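Local coordinates for protein beta-glucosidase (Chaetomella raphigera, PDB 6JXG) that probably hydrolyses terminal, non-reducing beta-D-glucosyl residues, releasing beta-D-glucose in the breakdown of cellulose, at residues P52-Q57 with G102-L107; D130-G135 with Q649-D654. All blocks are in the same frame, centred on the assembly; numbering follows the deposited sequence.

Contact 1. Residues P52-Q57 with G102-L107; sequences PELCYQ and GINVQL
Y56 and Q57 pair in parallel with V105 and Q106, neighbouring strands of the TIM-barrel-like N-terminal domain of a family 3 glycoside hydrolase. Helix 84-100 makes the beta-alpha-beta crossover between them, ending at G102 in a Schellman motif. The tight part runs from C55 to L107. C55 O accepts from V105 N at 2.9 Å and, weakly, from N104 N; Q57 N donates in turn to V105 O, 2.9 Å away and nearly in line with its C=O. On one face the Y56 ring, its CG turned beside the backbone N (chi1 -67°), lies alongside V105: CG2 sits over the ring face, offset toward the rim, 4.2 Å from its centroid, while L107 CD2 meets the ring edge. V105 continues onto C153 of the next strand. On the other face Q106 and I103 pack on helix 84-100, while Q57 lies against C39 and W306. There I103 crosses Q57 at about a right angle, its CD1 3.5 Å from Q57 CB, and C55 SG, bonded to C39, rests 3.9 Å from I103 CG1. The Q57 chain bends at chi2 (76°), and both ends of its buried amide are bonded: OE1 takes V40 N, while NE2 gives to R64 O and S308 OG. Packing thins toward the start of 52-57: P52 and E53 are partly exposed, and the E53 carboxylate leads away from 102-107. L54 still reaches back, laying CD2 3.6 Å from N104 CG and also touching helix 278-294. At the far end Q57 O receives L107 N at 2.8 Å, the donor tilted 29° from the carbonyl plane.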
loop_
_atom_site.group_PDB
_atom_site.type_symbol
_atom_site.label_atom_id
_atom_site.label_comp_id
_atom_site.label_asym_id
_atom_site.label_seq_id
_atom_site.Cartn_x
_atom_site.Cartn_y
_atom_site.Cartn_z
ATOM N N PRO A 52 29.480 -2.401 5.042
ATOM C CA PRO A 52 29.587 -1.972 3.627
ATOM C C PRO A 52 29.092 -0.572 3.395
ATOM O O PRO A 52 28.623 0.077 4.302
ATOM C CB PRO A 52 28.710 -2.960 2.892
ATOM C CG PRO A 52 27.589 -3.244 3.865
ATOM C CD PRO A 52 28.260 -3.210 5.270
ATOM N N GLU A 53 29.192 -0.128 2.143
ATOM C CA GLU A 53 28.582 1.077 1.711
ATOM C C GLU A 53 27.059 0.837 1.688
ATOM O O GLU A 53 26.521 0.367 0.691
ATOM C CB GLU A 53 29.148 1.454 0.346
ATOM C CG GLU A 53 28.679 2.780 -0.220
ATOM C CD GLU A 53 29.330 3.135 -1.542
ATOM O OE1 GLU A 53 28.796 3.928 -2.322
ATOM O OE2 GLU A 53 30.396 2.634 -1.782
ATOM N N LEU A 54 26.348 1.151 2.773
ATOM C CA LEU A 54 24.927 0.781 2.866
ATOM C C LEU A 54 24.111 1.305 1.690
ATOM O O LEU A 54 24.206 2.500 1.356
ATOM C CB LEU A 54 24.260 1.238 4.162
ATOM C CG LEU A 54 24.863 0.559 5.397
ATOM C CD1 LEU A 54 24.429 1.325 6.653
ATOM C CD2 LEU A 54 24.384 -0.877 5.510
ATOM N N CYS A 55 23.285 0.419 1.115
ATOM C CA CYS A 55 22.582 0.671 -0.150
ATOM C C CYS A 55 21.080 0.779 0.179
ATOM O O CYS A 55 20.488 -0.189 0.719
ATOM C CB CYS A 55 22.841 -0.469 -1.135
ATOM S SG CYS A 55 21.809 -0.401 -2.657
ATOM N N TYR A 56 20.520 1.962 -0.129
ATOM C CA TYR A 56 19.094 2.234 0.048
ATOM C C TYR A 56 18.492 2.338 -1.351
ATOM O O TYR A 56 18.950 3.192 -2.172
ATOM C CB TYR A 56 18.926 3.576 0.755
ATOM C CG TYR A 56 19.396 3.668 2.202
ATOM C CD1 TYR A 56 18.485 3.757 3.262
ATOM C CD2 TYR A 56 20.713 3.755 2.504
ATOM C CE1 TYR A 56 18.918 3.865 4.534
ATOM C CE2 TYR A 56 21.169 3.840 3.796
ATOM C CZ TYR A 56 20.262 3.915 4.823
ATOM O OH TYR A 56 20.736 4.036 6.104
ATOM N N GLN A 57 17.498 1.506 -1.628
ATOM C CA GLN A 57 16.954 1.415 -2.966
ATOM C C GLN A 57 15.397 1.442 -2.951
ATOM O O GLN A 57 14.753 0.727 -2.187
ATOM C CB GLN A 57 17.465 0.186 -3.722
ATOM C CG GLN A 57 17.213 0.243 -5.227
ATOM C CD GLN A 57 18.184 1.194 -5.924
ATOM O OE1 GLN A 57 19.121 1.745 -5.306
ATOM N NE2 GLN A 57 17.986 1.380 -7.231
ATOM N N GLY A 102 22.262 -7.008 -3.258
ATOM C CA GLY A 102 23.102 -6.404 -2.268
ATOM C C GLY A 102 22.449 -5.142 -1.709
ATOM O O GLY A 102 23.085 -4.363 -1.055
ATOM N N ILE A 103 21.149 -4.988 -1.930
ATOM C CA ILE A 103 20.412 -3.836 -1.360
ATOM C C ILE A 103 20.252 -4.021 0.124
ATOM O O ILE A 103 19.697 -5.032 0.600
ATOM C CB ILE A 103 19.063 -3.639 -2.074
ATOM C CG1 ILE A 103 19.335 -3.273 -3.512
ATOM C CG2 ILE A 103 18.202 -2.558 -1.376
ATOM C CD1 ILE A 103 18.158 -3.222 -4.408
ATOM N N ASN A 104 20.724 -3.044 0.914
ATOM C CA ASN A 104 20.555 -3.166 2.346
ATOM C C ASN A 104 19.134 -2.804 2.870
ATOM O O ASN A 104 18.568 -3.533 3.721
ATOM C CB ASN A 104 21.605 -2.389 3.142
ATOM C CG ASN A 104 23.032 -2.967 2.959
ATOM O OD1 ASN A 104 23.453 -4.003 3.602
ATOM N ND2 ASN A 104 23.725 -2.383 2.069
ATOM N N VAL A 105 18.626 -1.679 2.376
ATOM C CA VAL A 105 17.341 -1.115 2.803
ATOM C C VAL A 105 16.507 -0.942 1.553
ATOM O O VAL A 105 16.903 -0.200 0.641
ATOM C CB VAL A 105 17.528 0.235 3.514
ATOM C CG1 VAL A 105 16.172 0.737 4.014
ATOM C CG2 VAL A 105 18.530 0.029 4.670
ATOM N N GLN A 106 15.379 -1.627 1.522
ATOM C CA GLN A 106 14.402 -1.497 0.443
ATOM C C GLN A 106 13.339 -0.508 0.897
ATOM O O GLN A 106 12.704 -0.727 1.944
ATOM C CB GLN A 106 13.788 -2.849 0.115
ATOM C CG GLN A 106 12.994 -2.873 -1.174
ATOM C CD GLN A 106 13.785 -2.534 -2.406
ATOM O OE1 GLN A 106 15.003 -2.739 -2.483
ATOM N NE2 GLN A 106 13.082 -2.059 -3.428
ATOM N N LEU A 107 13.076 0.525 0.069
ATOM C CA LEU A 107 12.297 1.675 0.549
ATOM C C LEU A 107 10.798 1.408 0.362
ATOM O O LEU A 107 10.165 1.945 -0.566
ATOM C CB LEU A 107 12.778 2.976 -0.166
ATOM C CG LEU A 107 14.249 3.304 0.174
ATOM C CD1 LEU A 107 14.697 4.488 -0.640
ATOM C CD2 LEU A 107 14.495 3.537 1.664
#

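Contact 2. Residues D130-G135 with Q649-D654; sequences DPYLNG and QLRGFD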
loop_
_atom_site.group_PDB
_atom_site.type_symbol
_atom_site.label_atom_id
_atom_site.label_comp_id
_atom_site.label_asym_id
_atom_site.label_seq_id
_atom_site.Cartn_x
_atom_site.Cartn_y
_atom_site.Cartn_z
ATOM N N ASP A 130 -8.367 2.242 5.161
ATOM C CA ASP A 130 -8.740 1.518 6.365
ATOM C C ASP A 130 -7.516 1.116 7.179
ATOM O O ASP A 130 -6.642 0.388 6.712
ATOM C CB ASP A 130 -9.506 0.247 6.054
ATOM C CG ASP A 130 -9.961 -0.421 7.321
ATOM O OD1 ASP A 130 -10.968 0.111 7.895
ATOM O OD2 ASP A 130 -9.295 -1.393 7.771
ATOM N N PRO A 131 -7.418 1.596 8.430
ATOM C CA PRO A 131 -6.172 1.375 9.115
ATOM C C PRO A 131 -5.928 -0.089 9.468
ATOM O O PRO A 131 -4.746 -0.490 9.591
ATOM C CB PRO A 131 -6.330 2.228 10.398
ATOM C CG PRO A 131 -7.796 2.394 10.607
ATOM C CD PRO A 131 -8.308 2.481 9.160
ATOM N N TYR A 132 -6.994 -0.892 9.699
ATOM C CA TYR A 132 -6.814 -2.286 10.090
ATOM C C TYR A 132 -6.238 -3.082 8.905
ATOM O O TYR A 132 -5.249 -3.862 9.056
ATOM C CB TYR A 132 -8.150 -2.896 10.559
ATOM C CG TYR A 132 -7.994 -4.294 11.027
ATOM C CD1 TYR A 132 -7.584 -4.564 12.314
ATOM C CD2 TYR A 132 -8.180 -5.364 10.173
ATOM C CE1 TYR A 132 -7.435 -5.902 12.759
ATOM C CE2 TYR A 132 -7.973 -6.640 10.580
ATOM C CZ TYR A 132 -7.610 -6.917 11.879
ATOM O OH TYR A 132 -7.449 -8.294 12.224
ATOM N N LEU A 133 -6.900 -2.968 7.750
ATOM C CA LEU A 133 -6.414 -3.637 6.532
ATOM C C LEU A 133 -5.008 -3.209 6.212
ATOM O O LEU A 133 -4.110 -4.023 5.858
ATOM C CB LEU A 133 -7.322 -3.347 5.337
ATOM C CG LEU A 133 -6.960 -3.926 3.955
ATOM C CD1 LEU A 133 -6.894 -5.423 4.056
ATOM C CD2 LEU A 133 -7.984 -3.509 2.934
ATOM N N ASN A 134 -4.818 -1.894 6.242
ATOM C CA ASN A 134 -3.504 -1.297 5.996
ATOM C C ASN A 134 -2.415 -1.889 6.906
ATOM O O ASN A 134 -1.383 -2.427 6.446
ATOM C CB ASN A 134 -3.618 0.215 6.119
ATOM C CG ASN A 134 -2.439 0.965 5.539
ATOM O OD1 ASN A 134 -1.288 0.677 5.853
ATOM N ND2 ASN A 134 -2.727 1.916 4.640
ATOM N N GLY A 135 -2.679 -1.876 8.194
ATOM C CA GLY A 135 -1.803 -2.514 9.191
ATOM C C GLY A 135 -1.490 -3.995 8.975
ATOM O O GLY A 135 -0.328 -4.308 8.989
ATOM N N GLN A 649 -16.118 -0.353 12.240
ATOM C CA GLN A 649 -14.676 -0.281 11.897
ATOM C C GLN A 649 -14.185 -1.686 11.644
ATOM O O GLN A 649 -14.383 -2.580 12.492
ATOM C CB GLN A 649 -13.926 0.251 13.092
ATOM C CG GLN A 649 -14.168 1.720 13.299
ATOM C CD GLN A 649 -13.206 2.296 14.282
ATOM O OE1 GLN A 649 -12.144 2.771 13.913
ATOM N NE2 GLN A 649 -13.550 2.244 15.539
ATOM N N LEU A 650 -13.526 -1.897 10.509
ATOM C CA LEU A 650 -13.032 -3.195 10.163
ATOM C C LEU A 650 -12.073 -3.645 11.222
ATOM O O LEU A 650 -11.160 -2.887 11.532
ATOM C CB LEU A 650 -12.276 -3.148 8.832
ATOM C CG LEU A 650 -11.892 -4.504 8.281
ATOM C CD1 LEU A 650 -13.012 -5.395 7.804
ATOM C CD2 LEU A 650 -10.751 -4.460 7.259
ATOM N N ARG A 651 -12.298 -4.830 11.791
ATOM C CA ARG A 651 -11.356 -5.432 12.746
ATOM C C ARG A 651 -11.030 -6.891 12.508
ATOM O O ARG A 651 -10.386 -7.567 13.368
ATOM C CB ARG A 651 -11.840 -5.194 14.204
ATOM C CG ARG A 651 -11.963 -3.742 14.616
ATOM C CD ARG A 651 -10.632 -2.994 14.652
ATOM N NE ARG A 651 -10.665 -1.774 15.431
ATOM C CZ ARG A 651 -10.305 -0.563 15.026
ATOM N NH1 ARG A 651 -9.863 -0.337 13.781
ATOM N NH2 ARG A 651 -10.386 0.431 15.862
ATOM N N GLY A 652 -11.385 -7.395 11.338
ATOM C CA GLY A 652 -11.051 -8.778 10.994
ATOM C C GLY A 652 -11.430 -9.068 9.554
ATOM O O GLY A 652 -12.362 -8.483 9.039
ATOM N N PHE A 653 -10.685 -9.948 8.920
ATOM C CA PHE A 653 -11.074 -10.468 7.625
ATOM C C PHE A 653 -10.432 -11.791 7.442
ATOM O O PHE A 653 -9.342 -12.043 8.006
ATOM C CB PHE A 653 -10.724 -9.486 6.483
ATOM C CG PHE A 653 -9.255 -9.127 6.384
ATOM C CD1 PHE A 653 -8.722 -8.105 7.144
ATOM C CD2 PHE A 653 -8.416 -9.807 5.516
ATOM C CE1 PHE A 653 -7.379 -7.814 7.077
ATOM C CE2 PHE A 653 -7.079 -9.501 5.389
ATOM C CZ PHE A 653 -6.542 -8.457 6.154
ATOM N N ASP A 654 -11.042 -12.645 6.658
ATOM C CA ASP A 654 -10.525 -14.009 6.464
ATOM C C ASP A 654 -11.036 -14.498 5.113
ATOM O O ASP A 654 -12.219 -14.460 4.845
ATOM C CB ASP A 654 -11.012 -14.911 7.632
ATOM C CG ASP A 654 -10.348 -16.296 7.647
ATOM O OD1 ASP A 654 -9.288 -16.451 6.941
ATOM O OD2 ASP A 654 -10.898 -17.208 8.333
HETATM O O HOH W 1 -10.471 -0.375 10.550
#
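The first turn of helix 131-147 brings Y132 onto R651 of strand 649-658, the axes of segments 131-135 and 649-654 passing 7.7 Å apart with their directions 37° from parallel. The Y132 ring carries much of the contact. With CG anti to the backbone N (chi1 -177°) it reaches across to lie flat on the strand backbone: R651 CA stands 3.8 Å from the ring centroid, only 7° off the normal, and R651 C and G652 N share that face. F653 CD1 meets the ring edge in plane, 3.8 Å from Y132 CE2, while F653 CZ lies 3.7 Å from L133 CD1, which makes an off-centre CH-pi contact; W82 packs edge-to-face on the same phenylalanine. An alanine in place of Y132 would probably leave the peptide of R651 and G652 without its aromatic cover and open a gap beside F653. At the helix start, D130 is the N-cap: OD2 takes L133 N at 2.9 Å through its anti lone pair, and the methyl L650 CD2 packs 3.4 Å from that oxygen. OD1 is gripped by a salt bridge from R560 and by Y559 OH, and a water bridges it, at 2.7 Å, to L650 O. R651 turns its CB away from the helix, and its NE donates to D674 O. R651 and G652 both face L634, so Y132 lies over a classic beta bulge in an outer strand of the fibronectin type III-like domain, where that domain docks on a capped helix of the N-terminal domain.

How the contacts relate
Contact 1 lies wholly within the N-terminal domain, whereas contact 2 ties that domain to the fibronectin type III-like domain. They follow in series: 52-57 and 102-107 pair before 130-135 begins, and strand 105-106 leads on to helix 131-147, the next regular element in the chain. The partner of that helix comes from more than 500 residues later, so contact 2 spans a far longer separation in the chain. The contact centres are 31 Å apart on opposite sides of the chain's centre, and their nearest atoms stay about 13 Å apart. One thus joins neighbouring strands inside the barrel-like domain; the other packs the start of helix 131-147 against a domain far along the chain.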